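Local coordinates for protein putative methylthioribose-1-phosphate isomerase (Pyrococcus horikoshii OT3, PDB 6A34) that probably catalyses the interconversion of 5-methylthioribose 1-phosphate and 5-methylthioribulose 1-phosphate in the methionine salvage pathway, at residues I163-N168 with L196-T201; R202-G207 with A256-T261. All blocks are in the same frame, centred on the assembly; numbering follows the deposited sequence.

Overall arrangement
Contact 1 (163-168 with 196-201) is a buried pairing of two parallel strands and the loops that leave them. Contact 2 (202-207 with 256-261) is only partly buried and joins the loop before helix 206-217 to the end of strand 255-258, which belongs to a different sheet. The centres of contact 1 and contact 2 are about 9 Å apart. Backbone and side-chain hydrogen bonds hold contact 1 together, whereas contact 2 rests on loose van der Waals contacts. The two meet where H166 NE2 lies 2.8 Å from I259 O, a probable hydrogen bond. At a second junction C167 packs against Q206 and K258, all predicted active-site residues. Both contacts also touch the second subunit.

Contact 1: residues I163-N168 with L196-T201; sequences ILTHCN and LWLDET
T201 OG1 accepts C167 N across the contact at 2.8 Å. The same hydroxyl donates to its own segment, where T201 OG1 lies 2.8 Å from D199 O and well above the carbonyl plane. It thus ties the two loops together. A water also donates to D199 O and bridges it to C167 O. The T201 rotamer sets OG1 beside the backbone N (chi1 -41°), while CG2 lies over one face of the H166 ring, 3.5 Å from H166 NE2. At the edge of that ring, H166 ND1 donates to D199 OD2 at 2.7 Å, nearly straight and in the ring plane. It uses the anti lone pair of OD2, and ring and carboxylate stand 84° apart. With NE2 bonded to I259 O, both ring nitrogens are held, which should fix the rotation of the imidazole. D199 OD1 is buried without a polar partner, facing the methyls of L164.

Further back, the strands pair in parallel through W197 N to I163 O, T165 N to W197 O and D199 N to T165 O. L164 CD2 packs on W197 CB at 3.6 Å on one face of the sheet. On the other, T165 CG2 meets L198 CD2 at 3.5 Å, and the two side chains run alongside each other.

These strands and helix 180-189 form a beta-alpha-beta unit of the Rossmann-like sheet. Helix 230-235 packs against L164 and W197, and helix 206-217 against L196 and L198.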
loop_
_atom_site.group_PDB
_atom_site.type_symbol
_atom_site.label_atom_id
_atom_site.label_comp_id
_atom_site.label_asym_id
_atom_site.label_seq_id
_atom_site.Cartn_x
_atom_site.Cartn_y
_atom_site.Cartn_z
ATOM N N ILE A 163 -12.786 13.916 4.553
ATOM C CA ILE A 163 -12.757 13.404 3.202
ATOM C C ILE A 163 -11.502 12.548 3.019
ATOM O O ILE A 163 -10.473 12.864 3.582
ATOM C CB ILE A 163 -12.732 14.565 2.198
ATOM C CG1 ILE A 163 -13.837 15.585 2.481
ATOM C CG2 ILE A 163 -12.777 14.006 0.787
ATOM C CD1 ILE A 163 -15.232 14.987 2.505
ATOM N N LEU A 164 -11.595 11.517 2.177
ATOM C CA LEU A 164 -10.422 10.649 1.853
ATOM C C LEU A 164 -10.234 10.620 0.330
ATOM O O LEU A 164 -11.176 10.624 -0.438
ATOM C CB LEU A 164 -10.635 9.309 2.578
ATOM C CG LEU A 164 -10.027 7.970 2.138
ATOM C CD1 LEU A 164 -9.268 7.952 0.834
ATOM C CD2 LEU A 164 -9.213 7.330 3.251
ATOM N N THR A 165 -8.984 10.680 -0.095
ATOM C CA THR A 165 -8.669 10.602 -1.511
ATOM C C THR A 165 -7.442 9.717 -1.705
ATOM O O THR A 165 -6.893 9.133 -0.743
ATOM C CB THR A 165 -8.517 11.998 -2.132
ATOM O OG1 THR A 165 -8.563 11.934 -3.562
ATOM C CG2 THR A 165 -7.253 12.692 -1.704
ATOM N N HIS A 166 -7.101 9.586 -2.989
ATOM C CA HIS A 166 -6.212 8.615 -3.516
ATOM C C HIS A 166 -5.405 9.263 -4.639
ATOM O O HIS A 166 -5.935 10.047 -5.431
ATOM C CB HIS A 166 -7.040 7.420 -4.001
ATOM C CG HIS A 166 -6.263 6.154 -4.184
ATOM N ND1 HIS A 166 -5.921 5.345 -3.129
ATOM C CD2 HIS A 166 -5.786 5.535 -5.285
ATOM C CE1 HIS A 166 -5.261 4.284 -3.572
ATOM N NE2 HIS A 166 -5.167 4.368 -4.888
ATOM N N CYS A 167 -4.129 8.899 -4.719
ATOM C CA CYS A 167 -3.232 9.349 -5.772
ATOM C C CYS A 167 -3.034 10.864 -5.690
ATOM O O CYS A 167 -3.098 11.430 -4.592
ATOM C CB CYS A 167 -3.716 8.949 -7.165
ATOM S SG CYS A 167 -2.330 8.792 -8.327
ATOM N N ASN A 168 -2.749 11.479 -6.855
ATOM C CA ASN A 168 -2.615 12.939 -7.013
ATOM C C ASN A 168 -3.489 13.427 -8.178
ATOM O O ASN A 168 -3.199 13.143 -9.359
ATOM C CB ASN A 168 -1.184 13.424 -7.299
ATOM C CG ASN A 168 -1.122 14.941 -7.379
ATOM O OD1 ASN A 168 -0.849 15.496 -8.443
ATOM N ND2 ASN A 168 -1.404 15.621 -6.270
ATOM N N LEU A 196 -8.391 15.909 5.504
ATOM C CA LEU A 196 -8.208 15.195 4.281
ATOM C C LEU A 196 -7.285 13.999 4.530
ATOM O O LEU A 196 -6.099 14.192 4.681
ATOM C CB LEU A 196 -7.594 16.121 3.229
ATOM C CG LEU A 196 -7.472 15.515 1.829
ATOM C CD1 LEU A 196 -8.807 15.003 1.330
ATOM C CD2 LEU A 196 -6.903 16.529 0.847
ATOM N N TRP A 197 -7.836 12.779 4.495
ATOM C CA TRP A 197 -7.001 11.571 4.446
ATOM C C TRP A 197 -6.405 11.426 3.049
ATOM O O TRP A 197 -7.146 11.521 2.032
ATOM C CB TRP A 197 -7.809 10.312 4.754
ATOM C CG TRP A 197 -8.426 10.295 6.105
ATOM C CD1 TRP A 197 -9.703 10.629 6.411
ATOM C CD2 TRP A 197 -7.794 9.918 7.336
ATOM N NE1 TRP A 197 -9.912 10.461 7.750
ATOM C CE2 TRP A 197 -8.765 10.021 8.340
ATOM C CE3 TRP A 197 -6.508 9.481 7.679
ATOM C CZ2 TRP A 197 -8.508 9.691 9.670
ATOM C CZ3 TRP A 197 -6.241 9.173 8.996
ATOM C CH2 TRP A 197 -7.227 9.281 9.982
ATOM N N LEU A 198 -5.108 11.117 3.013
ATOM C CA LEU A 198 -4.352 10.868 1.784
ATOM C C LEU A 198 -3.749 9.466 1.811
ATOM O O LEU A 198 -2.835 9.208 2.607
ATOM C CB LEU A 198 -3.215 11.884 1.665
ATOM C CG LEU A 198 -3.663 13.334 1.611
ATOM C CD1 LEU A 198 -2.431 14.256 1.581
ATOM C CD2 LEU A 198 -4.570 13.564 0.409
ATOM N N ASP A 199 -4.240 8.590 0.924
ATOM C CA ASP A 199 -3.618 7.295 0.666
ATOM C C ASP A 199 -2.267 7.581 0.010
ATOM O O ASP A 199 -2.212 8.353 -0.950
ATOM C CB ASP A 199 -4.461 6.434 -0.275
ATOM C CG ASP A 199 -5.799 5.950 0.269
ATOM O OD1 ASP A 199 -6.017 6.013 1.485
ATOM O OD2 ASP A 199 -6.619 5.490 -0.551
ATOM N N GLU A 200 -1.194 6.944 0.491
ATOM C CA GLU A 200 0.136 7.186 -0.071
ATOM C C GLU A 200 0.172 6.813 -1.558
ATOM O O GLU A 200 0.904 7.462 -2.329
ATOM C CB GLU A 200 1.218 6.486 0.754
ATOM C CG GLU A 200 1.122 4.965 0.847
ATOM C CD GLU A 200 2.315 4.366 1.593
ATOM O OE1 GLU A 200 3.152 5.176 2.045
ATOM O OE2 GLU A 200 2.437 3.095 1.701
ATOM N N THR A 201 -0.568 5.744 -1.922
ATOM C CA THR A 201 -0.808 5.263 -3.295
ATOM C C THR A 201 0.431 4.610 -3.929
ATOM O O THR A 201 1.030 5.118 -4.903
ATOM C CB THR A 201 -1.361 6.377 -4.190
ATOM O OG1 THR A 201 -2.320 7.137 -3.451
ATOM C CG2 THR A 201 -2.042 5.815 -5.420
HETATM O O HOH W 1 -3.692 10.722 -1.926
#

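Contact 2: residues R202-G207 with A256-T261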
loop_
_atom_site.group_PDB
_atom_site.type_symbol
_atom_site.label_atom_id
_atom_site.label_comp_id
_atom_site.label_asym_id
_atom_site.label_seq_id
_atom_site.Cartn_x
_atom_site.Cartn_y
_atom_site.Cartn_z
ATOM N N ARG A 202 0.781 3.442 -3.394
ATOM C CA ARG A 202 1.761 2.559 -3.977
ATOM C C ARG A 202 1.216 2.053 -5.310
ATOM O O ARG A 202 0.003 1.998 -5.487
ATOM C CB ARG A 202 2.055 1.369 -3.049
ATOM C CG ARG A 202 3.088 1.644 -1.961
ATOM C CD ARG A 202 4.513 1.759 -2.482
ATOM N NE ARG A 202 5.057 0.485 -2.908
ATOM C CZ ARG A 202 6.187 0.341 -3.583
ATOM N NH1 ARG A 202 6.808 1.407 -4.071
ATOM N NH2 ARG A 202 6.668 -0.877 -3.762
ATOM N N PRO A 203 2.108 1.684 -6.236
ATOM C CA PRO A 203 3.551 1.714 -6.043
ATOM C C PRO A 203 4.247 3.066 -6.271
ATOM O O PRO A 203 5.362 3.269 -5.780
ATOM C CB PRO A 203 4.109 0.755 -7.103
ATOM C CG PRO A 203 2.994 0.597 -8.113
ATOM C CD PRO A 203 1.749 0.718 -7.274
ATOM N N VAL A 204 3.631 3.977 -7.036
ATOM C CA VAL A 204 4.345 5.163 -7.523
ATOM C C VAL A 204 4.421 6.244 -6.419
ATOM O O VAL A 204 5.295 7.067 -6.474
ATOM C CB VAL A 204 3.736 5.665 -8.862
ATOM C CG1 VAL A 204 4.405 6.931 -9.378
ATOM C CG2 VAL A 204 3.815 4.607 -9.957
ATOM N N LEU A 205 3.507 6.220 -5.442
ATOM C CA LEU A 205 3.511 7.040 -4.182
ATOM C C LEU A 205 3.223 8.524 -4.433
ATOM O O LEU A 205 3.704 9.396 -3.698
ATOM C CB LEU A 205 4.828 6.865 -3.408
ATOM C CG LEU A 205 5.015 5.473 -2.809
ATOM C CD1 LEU A 205 6.490 5.189 -2.590
ATOM C CD2 LEU A 205 4.230 5.307 -1.506
ATOM N N GLN A 206 2.353 8.793 -5.401
ATOM C CA GLN A 206 1.986 10.153 -5.751
ATOM C C GLN A 206 1.150 10.780 -4.643
ATOM O O GLN A 206 1.133 11.987 -4.550
ATOM C CB GLN A 206 1.289 10.206 -7.113
ATOM C CG GLN A 206 2.242 9.815 -8.236
ATOM C CD GLN A 206 1.753 10.156 -9.619
ATOM O OE1 GLN A 206 0.562 10.086 -9.924
ATOM N NE2 GLN A 206 2.685 10.518 -10.479
ATOM N N GLY A 207 0.490 9.969 -3.807
ATOM C CA GLY A 207 -0.195 10.499 -2.623
ATOM C C GLY A 207 0.785 11.143 -1.647
ATOM O O GLY A 207 0.585 12.260 -1.171
ATOM N N ALA A 256 -11.700 4.070 -15.103
ATOM C CA ALA A 256 -10.341 3.698 -14.813
ATOM C C ALA A 256 -9.701 4.776 -13.942
ATOM O O ALA A 256 -9.895 5.959 -14.169
ATOM C CB ALA A 256 -9.586 3.524 -16.109
ATOM N N ASN A 257 -8.978 4.361 -12.906
ATOM C CA ASN A 257 -8.228 5.321 -12.081
ATOM C C ASN A 257 -7.057 4.547 -11.475
ATOM O O ASN A 257 -7.029 3.320 -11.607
ATOM C CB ASN A 257 -9.118 6.031 -11.053
ATOM C CG ASN A 257 -8.475 7.279 -10.481
ATOM O OD1 ASN A 257 -8.016 8.137 -11.237
ATOM N ND2 ASN A 257 -8.368 7.355 -9.157
ATOM N N LYS A 258 -6.108 5.272 -10.856
ATOM C CA LYS A 258 -4.933 4.688 -10.275
ATOM C C LYS A 258 -5.341 3.494 -9.421
ATOM O O LYS A 258 -6.321 3.573 -8.618
ATOM C CB LYS A 258 -4.152 5.647 -9.366
ATOM C CG LYS A 258 -2.643 5.420 -9.366
ATOM C CD LYS A 258 -2.001 5.582 -10.755
ATOM C CE LYS A 258 -0.532 5.957 -10.735
ATOM N NZ LYS A 258 0.153 5.587 -12.006
ATOM N N ILE A 259 -4.499 2.465 -9.512
ATOM C CA ILE A 259 -4.660 1.210 -8.806
ATOM C C ILE A 259 -4.951 1.477 -7.324
ATOM O O ILE A 259 -4.310 2.308 -6.649
ATOM C CB ILE A 259 -3.424 0.321 -9.007
ATOM C CG1 ILE A 259 -3.668 -1.109 -8.537
ATOM C CG2 ILE A 259 -2.208 0.934 -8.331
ATOM C CD1 ILE A 259 -4.574 -1.906 -9.446
ATOM N N GLY A 260 -5.988 0.805 -6.836
ATOM C CA GLY A 260 -6.476 1.017 -5.474
ATOM C C GLY A 260 -7.839 1.679 -5.412
ATOM O O GLY A 260 -8.491 1.620 -4.391
ATOM N N THR A 261 -8.259 2.325 -6.500
ATOM C CA THR A 261 -9.525 3.048 -6.553
ATOM C C THR A 261 -10.680 2.064 -6.369
ATOM O O THR A 261 -11.598 2.316 -5.590
ATOM C CB THR A 261 -9.646 3.876 -7.840
ATOM O OG1 THR A 261 -8.587 4.831 -7.855
ATOM C CG2 THR A 261 -10.956 4.615 -7.929
#
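I259 CG2 makes the nearest approach, 3.8 Å from R202 O and 4.1 Å from P203 CD. The P203 and I259 side chains cross at about a right angle. I259 CG1 is anti to the backbone N (chi1 -168°), which leaves the CG2 branch to do the touching. The K258 side chain passes near V204 and Q206. Its NZ lies 4.3 Å from V204 CG2, and its CE is equally far from Q206 OE1.

The backbone sets both sides in place. A cis peptide precedes P203, and L205 is the N-cap residue of helix 206-217. Across from them, K258 to T261 form a type II turn. K258 O accepts both T261 N, at 3.1 Å, and T261 OG1, at 2.7 Å, the hydroxyl lying in the carbonyl plane. G260, at backbone angles that call for glycine, is the N-cap residue of helix 261-270.

Farther out, R202 NE forms a salt bridge with E200 of the second subunit, and N228 of that subunit donates to R202 O. P203 and I259 also pack on A226 and F232 of the second subunit, so the contact borders the dimer interface.

Q206, N257 and K258 are predicted to bind substrate. K258 and Q206 both approach C167, the predicted transition-state stabiliser. The segments share no hydrogen bond and meet only by van der Waals contact, consistent with two walls of a substrate pocket.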